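Local coordinates for protein Ser-thr phosphatase MSPP (PDB 2JFR) that probably removes phosphate groups from phosphorylated serine and threonine residues of proteins, using bound metal ions, as a member of the PPM (PP2C) phosphatase family, at residues A73-R76 with V77-L81; G140-T143 with R144-R148; H150-R153 with H154-T157; A192-A195 with L196-A200. All coordinates share one frame; numbering follows the deposited sequence. Where two conformers were deposited one is given.

Contacts 2 and 3 follow each other closely along the chain and touch, with centres about 12 Å apart: Ile-142 CD1 packs on His-150 CD2 at 4.1 Å. Contact 3 lies nearest the metals, the side chain of Arg-153, in the conformer described, about 4 Å from a bound magnesium ion and that of His-154 about 8 Å from the manganese ion held by Asp-36, Asp-186 and Asp-224. Contact 4 joins contact 2 through a hydrogen bond from Arg-148 NH2 to Ala-192 O at 2.7 Å. Contact 1 stands apart on helix 63-81, its centre about 36 Å from that of contact 4 and on the opposite side of the chain's centre.

Contact 1: residues A73-R76 with V77-L81; sequences ANLR and VFELL
Arg-76 and Glu-79, one turn apart, meet through a salt bridge between NH1 and OE1. The modelled separation of Arg-76 NH1 and Glu-79 OE1, 2.5 Å, is very short, and Arg-76 was built in two conformers, so its fine geometry is doubtful. The carboxylate comes to the edge of the guanidinium, and the two planes stand 66° apart. Leu-80 CG covers one guanidinium face, lying off toward its rim. Bends at chi2 and chi3 carry the arginine forward along the helix, its NH1 at Glu-79 and its NH2 at Leu-80. This is i to i+3 and i to i+4 contact on the last turns of helix 63-81, whose regular backbone bonds include Glu-79 N to Leu-75 O at 2.8 Å. Glu-79 CG sits beside its own backbone N (chi1 -72°), which directs the chain back over the preceding turn and brings CG within 3.1 Å of Leu-75 O. Glu-79 OE2, the oxygen not used by the arginine, lies 3.2 Å from CG of Leu-75, likewise built in two conformers. On another face Val-77 CG2 rests 3.3 Å from Ala-73 O, the valine packing against Ala-45 and Thr-48 of helix 42-59.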
ATOM      1  N   ALA A  73      13.386  -0.142  -8.378  1.00 16.29           N
ATOM      2  CA  ALA A  73      12.185   0.604  -8.718  1.00 16.11           C
ATOM      3  C   ALA A  73      12.408   2.100  -8.473  1.00 15.75           C
ATOM      4  O   ALA A  73      12.066   2.941  -9.298  1.00 16.52           O
ATOM      5  CB  ALA A  73      10.979   0.102  -7.943  1.00 16.71           C
ATOM      6  N   ASN A  74      12.997   2.427  -7.311  1.00 15.41           N
ATOM      7  CA  ASN A  74      13.316   3.823  -7.020  1.00 15.62           C
ATOM      8  C   ASN A  74      14.200   4.430  -8.106  1.00 15.97           C
ATOM      9  O   ASN A  74      13.929   5.522  -8.585  1.00 16.74           O
ATOM     10  CB  ASN A  74      13.996   3.901  -5.651  1.00 15.52           C
ATOM     11  CG  ASN A  74      14.329   5.315  -5.327  1.00 16.15           C
ATOM     12  OD1 ASN A  74      13.440   6.130  -5.132  1.00 16.43           O
ATOM     13  ND2 ASN A  74      15.621   5.633  -5.310  1.00 17.33           N
ATOM     14  N   LEU A  75      15.267   3.733  -8.427  1.00 17.14           N
ATOM     15  CA  LEU A  75      16.232   4.290  -9.372  0.58 18.45           C
ATOM     16  C   LEU A  75      15.584   4.449 -10.743  1.00 18.14           C
ATOM     17  O   LEU A  75      15.820   5.455 -11.405  1.00 19.88           O
ATOM     18  CB  LEU A  75      17.482   3.420  -9.417  0.58 19.37           C
ATOM     19  CG  LEU A  75      18.600   3.997 -10.287  0.58 28.34           C
ATOM     20  CD1 LEU A  75      19.068   5.331  -9.725  0.58 38.46           C
ATOM     21  CD2 LEU A  75      19.742   3.001 -10.351  0.58 36.68           C
ATOM     22  N   ARG A  76      14.821   3.488 -11.173  1.00 18.48           N
ATOM     23  CA  ARG A  76      14.222   3.565 -12.508  0.63 19.02           C
ATOM     24  C   ARG A  76      13.233   4.690 -12.586  1.00 18.43           C
ATOM     25  O   ARG A  76      13.239   5.448 -13.555  1.00 20.09           O
ATOM     26  CB  ARG A  76      13.565   2.229 -12.907  0.63 19.47           C
ATOM     27  CG  ARG A  76      13.168   2.176 -14.345  0.63 23.44           C
ATOM     28  CD  ARG A  76      14.385   2.143 -15.283  0.63 35.04           C
ATOM     29  NE  ARG A  76      14.227   2.802 -16.566  0.63 43.70           N
ATOM     30  CZ  ARG A  76      14.968   3.753 -17.127  0.63 46.88           C
ATOM     31  NH1 ARG A  76      16.036   4.286 -16.546  0.63 41.56           N
ATOM     32  NH2 ARG A  76      14.631   4.195 -18.335  0.63 48.71           N
ATOM     33  N   VAL A  77      12.377   4.868 -11.571  1.00 17.10           N
ATOM     34  CA  VAL A  77      11.458   5.996 -11.571  1.00 16.68           C
ATOM     35  C   VAL A  77      12.195   7.305 -11.553  1.00 16.70           C
ATOM     36  O   VAL A  77      11.846   8.234 -12.271  1.00 18.17           O
ATOM     37  CB  VAL A  77      10.436   5.863 -10.458  1.00 16.73           C
ATOM     38  CG1 VAL A  77       9.535   7.098 -10.416  1.00 16.93           C
ATOM     39  CG2 VAL A  77       9.575   4.602 -10.610  1.00 17.59           C
ATOM     40  N   PHE A  78      13.226   7.392 -10.712  1.00 17.43           N
ATOM     41  CA  PHE A  78      13.990   8.658 -10.642  1.00 17.93           C
ATOM     42  C   PHE A  78      14.721   8.942 -11.963  1.00 18.99           C
ATOM     43  O   PHE A  78      14.727  10.129 -12.397  1.00 20.15           O
ATOM     44  CB  PHE A  78      14.970   8.595  -9.488  1.00 18.64           C
ATOM     45  CG  PHE A  78      15.795   9.851  -9.390  1.00 19.63           C
ATOM     46  CD1 PHE A  78      15.193  11.083  -9.152  1.00 21.76           C
ATOM     47  CD2 PHE A  78      17.145   9.798  -9.514  1.00 22.63           C
ATOM     48  CE1 PHE A  78      15.935  12.246  -9.087  1.00 23.48           C
ATOM     49  CE2 PHE A  78      17.938  10.945  -9.446  1.00 25.80           C
ATOM     50  CZ  PHE A  78      17.289  12.168  -9.199  1.00 26.26           C
ATOM     51  N   GLU A  79      15.260   7.942 -12.598  1.00 19.27           N
ATOM     52  CA  GLU A  79      15.893   8.164 -13.907  1.00 20.86           C
ATOM     53  C   GLU A  79      14.890   8.633 -14.923  1.00 21.22           C
ATOM     54  O   GLU A  79      15.204   9.507 -15.759  1.00 23.76           O
ATOM     55  CB  GLU A  79      16.553   6.863 -14.379  1.00 23.46           C
ATOM     56  CG  GLU A  79      17.815   6.506 -13.597  1.00 31.44           C
ATOM     57  CD  GLU A  79      18.282   5.080 -13.882  1.00 47.05           C
ATOM     58  OE1 GLU A  79      17.586   4.314 -14.615  1.00 49.07           O
ATOM     59  OE2 GLU A  79      19.370   4.665 -13.356  1.00 60.44           O
ATOM     60  N   LEU A  80      13.680   8.142 -14.885  1.00 20.43           N
ATOM     61  CA  LEU A  80      12.680   8.574 -15.863  1.00 20.76           C
ATOM     62  C   LEU A  80      12.029   9.901 -15.578  1.00 20.78           C
ATOM     63  O   LEU A  80      11.712  10.611 -16.545  1.00 23.70           O
ATOM     64  CB  LEU A  80      11.613   7.484 -15.907  1.00 20.88           C
ATOM     65  CG  LEU A  80      12.147   6.194 -16.605  1.00 22.09           C
ATOM     66  CD1 LEU A  80      11.126   5.095 -16.338  1.00 23.88           C
ATOM     67  CD2 LEU A  80      12.414   6.410 -18.089  1.00 25.95           C
ATOM     68  N   LEU A  81      11.818  10.262 -14.307  1.00 19.61           N
ATOM     69  CA  LEU A  81      10.990  11.404 -13.985  1.00 20.49           C
ATOM     70  C   LEU A  81      11.759  12.523 -13.318  1.00 21.06           C
ATOM     71  O   LEU A  81      11.277  13.622 -13.135  1.00 21.85           O
ATOM     72  CB  LEU A  81       9.841  11.015 -13.024  1.00 20.41           C
ATOM     73  CG  LEU A  81       8.934   9.943 -13.567  1.00 20.89           C
ATOM     74  CD1 LEU A  81       7.822   9.648 -12.613  1.00 21.64           C
ATOM     75  CD2 LEU A  81       8.381  10.277 -14.938  1.00 24.84           C
TER

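Contact 2: residues G140-T143 with R144-R148; sequences GEIT and RHEAR
The chain runs extended through Ile-142 and Thr-143 and turns helical at Arg-144, the first residue of helix 144-147, and Ala-147 N reaches back to Thr-143 O at 2.9 Å. Thr-143 is the N-cap. Its OG1 accepts from Glu-146 N at 3.0 Å, with an N-H...O angle of 167°. The hydroxyl can do so because chi1 of 65° sets OG1 between the backbone N and the carbonyl carbon, facing the first turn. The return bond runs from Thr-143 N to Glu-146 OE1 at 2.8 Å and is equally straight, 168°, though the N-H comes to the oxygen from above the carboxylate plane. Together these reciprocal bonds make a capping box. Glu-146 keeps CG beside its own backbone N and continues as an extended chain that leans back across the threonine, with Glu-146 CG 3.2 Å from Thr-143 OG1. The same OE1 of Glu-146 also lies 3.3 Å from Ile-142 CA. Ile-142 CD1 reaches forward to Ala-147, 3.8 Å from its CA and 3.9 Å from its CB. Both residues also touch helix 132-138, Ile-142 on Leu-136 and Ala-147 on Val-137, and this joins the short helix to the one before it. Chemically, the exchange is mutual: the N-H groups of Thr-143 and Glu-146, at a helix start where no preceding turn offers carbonyls, are each satisfied by a side-chain oxygen of the other residue.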
ATOM      1  N   GLY A 140       4.578   9.578  18.772  1.00 30.84           N
ATOM      2  CA  GLY A 140       3.582   9.453  19.791  1.00 35.54           C
ATOM      3  C   GLY A 140       2.825  10.654  20.209  1.00 36.04           C
ATOM      4  O   GLY A 140       2.416  10.724  21.347  1.00 36.35           O
ATOM      5  N   GLU A 141       2.691  11.633  19.301  1.00 36.02           N
ATOM      6  CA  GLU A 141       2.054  12.913  19.581  1.00 35.46           C
ATOM      7  C   GLU A 141       0.567  12.963  19.208  1.00 36.94           C
ATOM      8  O   GLU A 141      -0.177  13.742  19.827  1.00 38.41           O
ATOM      9  CB  GLU A 141       2.776  14.066  18.878  1.00 38.81           C
ATOM     10  CG  GLU A 141       4.172  14.366  19.368  1.00 56.85           C
ATOM     11  CD  GLU A 141       4.578  15.675  18.677  1.00 75.74           C
ATOM     12  OE1 GLU A 141       3.613  16.482  18.504  1.00 73.82           O
ATOM     13  OE2 GLU A 141       5.775  15.840  18.328  1.00 91.11           O
ATOM     14  N   ILE A 142       0.071  12.238  18.222  1.00 32.86           N
ATOM     15  CA  ILE A 142      -1.363  12.176  17.866  1.00 31.83           C
ATOM     16  C   ILE A 142      -1.744  10.740  17.568  1.00 29.17           C
ATOM     17  O   ILE A 142      -0.847   9.940  17.281  1.00 28.23           O
ATOM     18  CB  ILE A 142      -1.661  13.035  16.620  1.00 30.15           C
ATOM     19  CG1 ILE A 142      -1.109  12.517  15.322  1.00 24.77           C
ATOM     20  CG2 ILE A 142      -1.195  14.468  16.862  1.00 38.18           C
ATOM     21  CD1 ILE A 142      -1.429  13.324  14.104  1.00 27.21           C
ATOM     22  N   THR A 143      -2.993  10.432  17.599  1.00 28.28           N
ATOM     23  CA  THR A 143      -3.459   9.107  17.237  1.00 27.21           C
ATOM     24  C   THR A 143      -3.585   8.916  15.743  1.00 22.70           C
ATOM     25  O   THR A 143      -3.602   9.881  14.975  1.00 24.17           O
ATOM     26  CB  THR A 143      -4.855   8.799  17.829  1.00 27.66           C
ATOM     27  OG1 THR A 143      -5.815   9.655  17.261  1.00 28.80           O
ATOM     28  CG2 THR A 143      -4.844   8.948  19.383  1.00 39.28           C
ATOM     29  N   ARG A 144      -3.655   7.652  15.286  1.00 20.96           N
ATOM     30  CA  ARG A 144      -3.898   7.398  13.885  0.63 19.93           C
ATOM     31  C   ARG A 144      -5.229   8.010  13.390  1.00 19.90           C
ATOM     32  O   ARG A 144      -5.364   8.534  12.315  1.00 21.28           O
ATOM     33  CB  ARG A 144      -3.855   5.898  13.605  0.63 19.34           C
ATOM     34  CG  ARG A 144      -2.547   5.148  13.906  0.63 21.79           C
ATOM     35  CD  ARG A 144      -2.549   3.799  13.162  0.63 25.26           C
ATOM     36  NE  ARG A 144      -1.642   2.803  13.758  0.63 19.81           N
ATOM     37  CZ  ARG A 144      -0.349   2.747  13.409  0.63 21.11           C
ATOM     38  NH1 ARG A 144       0.258   3.529  12.509  0.63 30.48           N
ATOM     39  NH2 ARG A 144       0.383   1.775  14.021  0.63 27.80           N
ATOM     40  N   HIS A 145      -6.256   7.980  14.242  1.00 21.23           N
ATOM     41  CA  HIS A 145      -7.520   8.581  13.854  1.00 22.92           C
ATOM     42  C   HIS A 145      -7.359  10.081  13.627  1.00 25.29           C
ATOM     43  O   HIS A 145      -7.827  10.647  12.673  1.00 25.80           O
ATOM     44  CB  HIS A 145      -8.619   8.229  14.881  1.00 23.59           C
ATOM     45  CG  HIS A 145      -9.907   8.899  14.555  1.00 25.25           C
ATOM     46  ND1 HIS A 145     -10.767   8.407  13.561  1.00 28.69           N
ATOM     47  CD2 HIS A 145     -10.471  10.025  15.034  1.00 30.64           C
ATOM     48  CE1 HIS A 145     -11.829   9.230  13.505  1.00 34.85           C
ATOM     49  NE2 HIS A 145     -11.679  10.215  14.378  1.00 33.69           N
ATOM     50  N   GLU A 146      -6.706  10.723  14.612  1.00 26.08           N
ATOM     51  CA  GLU A 146      -6.398  12.159  14.460  1.00 30.59           C
ATOM     52  C   GLU A 146      -5.618  12.472  13.199  1.00 27.32           C
ATOM     53  O   GLU A 146      -5.881  13.484  12.557  1.00 27.47           O
ATOM     54  CB  GLU A 146      -5.582  12.715  15.670  1.00 31.64           C
ATOM     55  CG  GLU A 146      -6.440  12.740  16.906  1.00 38.01           C
ATOM     56  CD  GLU A 146      -5.780  12.803  18.238  1.00 40.91           C
ATOM     57  OE1 GLU A 146      -4.580  12.592  18.488  1.00 38.64           O
ATOM     58  OE2 GLU A 146      -6.563  13.106  19.180  1.00 66.41           O
ATOM     59  N   ALA A 147      -4.633  11.610  12.858  1.00 25.88           N
ATOM     60  CA  ALA A 147      -3.874  11.821  11.647  1.00 23.77           C
ATOM     61  C   ALA A 147      -4.765  11.873  10.371  1.00 22.65           C
ATOM     62  O   ALA A 147      -4.378  12.511   9.402  1.00 22.34           O
ATOM     63  CB  ALA A 147      -2.781  10.760  11.552  1.00 24.73           C
ATOM     64  N   ARG A 148      -5.935  11.203  10.347  1.00 23.62           N
ATOM     65  CA  ARG A 148      -6.816  11.227   9.181  1.00 25.23           C
ATOM     66  C   ARG A 148      -7.256  12.631   8.839  1.00 23.52           C
ATOM     67  O   ARG A 148      -7.553  12.902   7.697  1.00 25.48           O
ATOM     68  CB  ARG A 148      -8.190  10.451   9.286  1.00 22.97           C
ATOM     69  CG  ARG A 148      -7.990   9.042   9.431  1.00 20.31           C
ATOM     70  CD  ARG A 148      -9.249   8.304   9.619  1.00 18.75           C
ATOM     71  NE  ARG A 148     -10.134   8.334   8.455  1.00 17.93           N
ATOM     72  CZ  ARG A 148     -11.412   7.969   8.411  1.00 18.10           C
ATOM     73  NH1 ARG A 148     -11.987   7.454   9.475  1.00 19.56           N
ATOM     74  NH2 ARG A 148     -12.100   8.082   7.284  1.00 19.15           N
TER

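Contact 3: residues H150-R153 with H154-T157; sequences HPQR and HLLT
The imidazole of His-154 meets Pro-151 O at its edge, in the ring plane, with CE1 3.2 Å from that oxygen; one face carries Leu-155 CG, 3.6 Å above the plane and displaced toward the rim. The ring of His-150 has Pro-151 CD over one face and Gln-152 CA at its edge. Two overlapping type I beta turns, His-150 to Arg-153 and Gln-152 to Leu-155, bring these groups together in the loop between helix 144-147 and strand 169-172. With chi1 of 60°, the His-154 ring stands between its own backbone N and carbonyl carbon, which turns it back over the first turn toward Pro-151. His-154 is a manganese ligand observed for this protein, although no metal is bound to it here; in the conformer described, its neighbour Arg-153 extends toward the metal centre near Asp-186 and Asp-112, with a weak hydrogen bond from NH2 to Phe-189 O. Across the second turn the Gln-152 and Leu-155 side chains lie side by side, pointing the same way, and both rest on Val-132 of helix 132-138; Leu-155 CD1 approaches Gln-152 CG to 3.5 Å, a distance tied to one of two glutamine conformers. The first turn is pinned from within: His-150 ND1 accepts from Gln-152 N at 3.0 Å, the donor tilted modestly from the ring plane, while Arg-153 N bonds to His-150 O. The second is closed by Leu-155 N, which meets Gln-152 O at 3.1 Å from well above the carbonyl plane, with an N-H...O angle of 169°.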
ATOM      1  N   HIS A 150      -5.603  15.509   9.971  1.00 20.70           N
ATOM      2  CA  HIS A 150      -4.522  16.481  10.168  1.00 20.48           C
ATOM      3  C   HIS A 150      -4.341  17.268   8.901  1.00 19.56           C
ATOM      4  O   HIS A 150      -4.324  16.679   7.790  1.00 19.98           O
ATOM      5  CB  HIS A 150      -3.233  15.766  10.572  1.00 21.87           C
ATOM      6  CG  HIS A 150      -2.122  16.675  10.989  1.00 21.67           C
ATOM      7  ND1 HIS A 150      -1.415  17.382  10.149  1.00 22.55           N
ATOM      8  CD2 HIS A 150      -1.688  16.978  12.211  1.00 25.45           C
ATOM      9  CE1 HIS A 150      -0.573  18.139  10.779  1.00 23.53           C
ATOM     10  NE2 HIS A 150      -0.695  17.896  12.074  1.00 26.93           N
ATOM     11  N   PRO A 151      -4.176  18.566   9.003  1.00 19.68           N
ATOM     12  CA  PRO A 151      -4.135  19.371   7.783  1.00 19.51           C
ATOM     13  C   PRO A 151      -2.931  19.187   6.934  1.00 20.14           C
ATOM     14  O   PRO A 151      -2.891  19.682   5.809  1.00 23.15           O
ATOM     15  CB  PRO A 151      -4.218  20.790   8.372  1.00 22.03           C
ATOM     16  CG  PRO A 151      -3.654  20.692   9.763  1.00 23.31           C
ATOM     17  CD  PRO A 151      -4.202  19.384  10.199  1.00 21.91           C
ATOM     18  N   GLN A 152      -1.905  18.488   7.353  1.00 20.64           N
ATOM     19  CA  GLN A 152      -0.765  18.207   6.519  0.65 22.12           C
ATOM     20  C   GLN A 152      -0.577  16.709   6.309  1.00 19.38           C
ATOM     21  O   GLN A 152       0.494  16.253   5.934  1.00 20.29           O
ATOM     22  CB  GLN A 152       0.578  18.804   7.018  0.65 26.88           C
ATOM     23  CG  GLN A 152       0.616  20.312   6.633  0.65 29.82           C
ATOM     24  CD  GLN A 152      -0.144  21.105   7.680  0.65 30.92           C
ATOM     25  OE1 GLN A 152      -0.007  20.916   8.908  0.65 32.99           O
ATOM     26  NE2 GLN A 152      -0.948  22.060   7.249  0.65 33.14           N
ATOM     27  N   ARG A 153      -1.655  15.960   6.429  1.00 19.74           N
ATOM     28  CA  ARG A 153      -1.723  14.535   6.111  0.56 21.59           C
ATOM     29  C   ARG A 153      -1.186  14.232   4.712  1.00 19.60           C
ATOM     30  O   ARG A 153      -0.681  13.151   4.421  1.00 22.12           O
ATOM     31  CB  ARG A 153      -3.171  14.072   6.344  0.56 25.35           C
ATOM     32  CG  ARG A 153      -3.930  13.588   5.162  0.56 33.88           C
ATOM     33  CD  ARG A 153      -4.897  12.481   5.409  0.56 32.29           C
ATOM     34  NE  ARG A 153      -4.489  11.157   5.799  0.56 41.59           N
ATOM     35  CZ  ARG A 153      -5.415  10.197   5.809  0.56 42.26           C
ATOM     36  NH1 ARG A 153      -5.018   8.957   6.192  0.56 60.40           N
ATOM     37  NH2 ARG A 153      -6.692  10.394   5.452  0.56 34.92           N
ATOM     38  N   HIS A 154      -1.433  15.142   3.816  1.00 19.04           N
ATOM     39  CA  HIS A 154      -1.156  14.897   2.417  1.00 20.44           C
ATOM     40  C   HIS A 154       0.313  15.111   2.082  1.00 20.74           C
ATOM     41  O   HIS A 154       0.659  14.827   0.922  1.00 29.17           O
ATOM     42  CB  HIS A 154      -1.981  15.849   1.541  1.00 23.56           C
ATOM     43  CG  HIS A 154      -1.723  17.316   1.763  1.00 22.99           C
ATOM     44  ND1 HIS A 154      -2.050  17.953   2.985  1.00 24.24           N
ATOM     45  CD2 HIS A 154      -1.115  18.276   0.969  1.00 25.51           C
ATOM     46  CE1 HIS A 154      -1.677  19.205   2.896  1.00 24.33           C
ATOM     47  NE2 HIS A 154      -1.131  19.433   1.704  1.00 25.61           N
ATOM     48  N   LEU A 155       1.152  15.555   2.968  1.00 16.84           N
ATOM     49  CA  LEU A 155       2.530  15.853   2.612  1.00 17.54           C
ATOM     50  C   LEU A 155       3.435  14.725   3.061  1.00 16.08           C
ATOM     51  O   LEU A 155       3.579  14.424   4.251  1.00 17.17           O
ATOM     52  CB  LEU A 155       2.903  17.143   3.343  1.00 18.66           C
ATOM     53  CG  LEU A 155       2.146  18.367   2.815  1.00 20.64           C
ATOM     54  CD1 LEU A 155       2.500  19.546   3.724  1.00 26.05           C
ATOM     55  CD2 LEU A 155       2.458  18.644   1.352  1.00 26.20           C
ATOM     56  N   LEU A 156       4.031  14.053   2.071  1.00 15.50           N
ATOM     57  CA  LEU A 156       4.883  12.913   2.307  1.00 14.74           C
ATOM     58  C   LEU A 156       6.240  13.320   2.822  1.00 14.60           C
ATOM     59  O   LEU A 156       6.810  14.326   2.405  1.00 15.83           O
ATOM     60  CB  LEU A 156       5.077  12.119   1.031  1.00 15.06           C
ATOM     61  CG  LEU A 156       3.801  11.463   0.454  1.00 15.84           C
ATOM     62  CD1 LEU A 156       4.100  10.859  -0.870  1.00 18.80           C
ATOM     63  CD2 LEU A 156       3.235  10.424   1.423  1.00 19.53           C
ATOM     64  N   THR A 157       6.838  12.483   3.667  1.00 14.84           N
ATOM     65  CA  THR A 157       8.195  12.655   4.123  1.00 15.17           C
ATOM     66  C   THR A 157       9.154  11.667   3.494  1.00 15.19           C
ATOM     67  O   THR A 157      10.370  11.862   3.580  1.00 17.57           O
ATOM     68  CB  THR A 157       8.291  12.566   5.645  1.00 15.43           C
ATOM     69  OG1 THR A 157       7.761  11.296   6.023  1.00 16.41           O
ATOM     70  CG2 THR A 157       7.563  13.710   6.303  1.00 17.17           C
TER

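Contact 4: residues A192-A195 with L196-A200; sequences ADEA and LIVDA
Asp-193 O receives Ile-197 N at 3.0 Å, the first of three successive i to i+4 backbone bonds across the two segments; Glu-194 O then takes Val-198 N and Ala-195 O takes Asp-199 N, while Ala-192 and Asp-193 still lie in the turn leading into helix 194-201. Asp-193 occupies the N-cap. Its OD2 accepts from Leu-196 N at 3.3 Å through the anti lone pair, the N-H...O angle being 142°, and takes a second, weak bond from Ala-195 N at 2.8 Å. CG lies opposite the backbone N (chi1 -176°), and this swings the carboxylate over the first turn, where one oxygen reaches both amides, neither in good geometry. Ahead of the cap, Ala-192 CB packs on Ile-197, 4.0 Å from CG1. The isoleucine chain also passes close to the capping residue, its CG1 3.6 Å from Asp-193 O, bridging from the incoming loop to the first turn of the helix. This small apolar contact extends outward: Ala-192 touches Val-216 of helix 206-219, and Ile-197 touches Met-123 of strand 122-125 as well as Leu-188 and Phe-189. On another side of the helix, Val-198 CG2 lies against Glu-194 O at 3.3 Å. Asp-199 turns its end away to a salt bridge with Arg-212. The cap is a loose one, but a carboxylate beside the positive end of the helix dipole would probably be stabilised as an anion, probably adding a favourable charge interaction to the two imperfect bonds.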
ATOM      1  N   ALA A 192     -14.580   8.100   4.828  1.00 16.88           N
ATOM      2  CA  ALA A 192     -15.656   7.250   5.253  1.00 17.30           C
ATOM      3  C   ALA A 192     -15.598   6.906   6.699  1.00 17.66           C
ATOM      4  O   ALA A 192     -14.581   6.944   7.372  1.00 18.03           O
ATOM      5  CB  ALA A 192     -15.566   5.962   4.449  1.00 18.21           C
ATOM      6  N   ASP A 193     -16.754   6.513   7.233  1.00 18.04           N
ATOM      7  CA  ASP A 193     -16.856   6.022   8.578  1.00 18.59           C
ATOM      8  C   ASP A 193     -15.996   4.778   8.764  1.00 17.91           C
ATOM      9  O   ASP A 193     -16.122   3.815   8.014  1.00 18.10           O
ATOM     10  CB  ASP A 193     -18.348   5.671   8.851  1.00 20.87           C
ATOM     11  CG  ASP A 193     -18.579   5.234  10.289  1.00 23.07           C
ATOM     12  OD1 ASP A 193     -19.002   6.162  10.975  1.00 42.25           O
ATOM     13  OD2 ASP A 193     -18.448   4.084  10.644  1.00 37.13           O
ATOM     14  N   GLU A 194     -15.194   4.776   9.815  1.00 18.17           N
ATOM     15  CA  GLU A 194     -14.316   3.649  10.064  1.00 18.76           C
ATOM     16  C   GLU A 194     -15.092   2.329  10.235  1.00 17.86           C
ATOM     17  O   GLU A 194     -14.642   1.330   9.740  1.00 18.31           O
ATOM     18  CB  GLU A 194     -13.505   3.889  11.313  1.00 22.57           C
ATOM     19  CG  GLU A 194     -12.537   2.753  11.707  1.00 27.53           C
ATOM     20  CD  GLU A 194     -11.811   3.008  12.994  1.00 39.81           C
ATOM     21  OE1 GLU A 194     -11.681   4.181  13.369  1.00 35.81           O
ATOM     22  OE2 GLU A 194     -11.308   2.047  13.636  1.00 47.13           O
ATOM     23  N   ALA A 195     -16.231   2.344  10.890  1.00 19.50           N
ATOM     24  CA  ALA A 195     -16.971   1.144  11.068  1.00 20.88           C
ATOM     25  C   ALA A 195     -17.409   0.560   9.745  1.00 19.63           C
ATOM     26  O   ALA A 195     -17.399  -0.651   9.534  1.00 20.59           O
ATOM     27  CB  ALA A 195     -18.217   1.394  11.952  1.00 28.13           C
ATOM     28  N   LEU A 196     -17.777   1.456   8.834  1.00 20.06           N
ATOM     29  CA  LEU A 196     -18.199   0.894   7.537  0.63 19.77           C
ATOM     30  C   LEU A 196     -17.030   0.406   6.709  1.00 18.62           C
ATOM     31  O   LEU A 196     -17.144  -0.594   5.994  1.00 20.07           O
ATOM     32  CB  LEU A 196     -19.042   2.015   6.947  0.63 17.58           C
ATOM     33  CG  LEU A 196     -19.695   1.546   5.656  0.63 17.54           C
ATOM     34  CD1 LEU A 196     -20.734   0.482   5.919  0.63 18.74           C
ATOM     35  CD2 LEU A 196     -20.317   2.770   5.004  0.63 18.45           C
ATOM     36  N   ILE A 197     -15.852   1.035   6.843  1.00 16.75           N
ATOM     37  CA  ILE A 197     -14.636   0.478   6.245  1.00 16.63           C
ATOM     38  C   ILE A 197     -14.383  -0.914   6.783  1.00 16.54           C
ATOM     39  O   ILE A 197     -14.096  -1.837   6.024  1.00 17.15           O
ATOM     40  CB  ILE A 197     -13.420   1.393   6.453  1.00 16.40           C
ATOM     41  CG1 ILE A 197     -13.616   2.736   5.724  1.00 17.30           C
ATOM     42  CG2 ILE A 197     -12.153   0.692   6.007  1.00 17.29           C
ATOM     43  CD1 ILE A 197     -12.584   3.773   6.096  1.00 18.01           C
ATOM     44  N   VAL A 198     -14.462  -1.086   8.100  1.00 16.69           N
ATOM     45  CA  VAL A 198     -14.216  -2.385   8.695  1.00 17.63           C
ATOM     46  C   VAL A 198     -15.247  -3.383   8.263  1.00 17.91           C
ATOM     47  O   VAL A 198     -14.916  -4.546   7.988  1.00 19.25           O
ATOM     48  CB  VAL A 198     -14.119  -2.258  10.221  1.00 20.08           C
ATOM     49  CG1 VAL A 198     -14.002  -3.673  10.828  1.00 25.13           C
ATOM     50  CG2 VAL A 198     -12.934  -1.376  10.605  1.00 22.06           C
ATOM     51  N   ASP A 199     -16.517  -2.961   8.181  1.00 18.54           N
ATOM     52  CA  ASP A 199     -17.590  -3.867   7.678  1.00 19.47           C
ATOM     53  C   ASP A 199     -17.238  -4.388   6.244  1.00 18.82           C
ATOM     54  O   ASP A 199     -17.315  -5.562   5.942  1.00 20.66           O
ATOM     55  CB  ASP A 199     -18.920  -3.131   7.700  1.00 21.97           C
ATOM     56  CG  ASP A 199     -20.051  -3.811   7.019  1.00 29.60           C
ATOM     57  OD1 ASP A 199     -20.400  -4.837   7.629  1.00 34.97           O
ATOM     58  OD2 ASP A 199     -20.638  -3.340   5.994  1.00 35.46           O
ATOM     59  N   ALA A 200     -16.813  -3.449   5.389  1.00 18.20           N
ATOM     60  CA  ALA A 200     -16.414  -3.873   4.046  1.00 18.20           C
ATOM     61  C   ALA A 200     -15.212  -4.793   4.094  1.00 18.12           C
ATOM     62  O   ALA A 200     -15.137  -5.816   3.393  1.00 19.22           O
ATOM     63  CB  ALA A 200     -16.134  -2.619   3.210  1.00 18.90           C
TER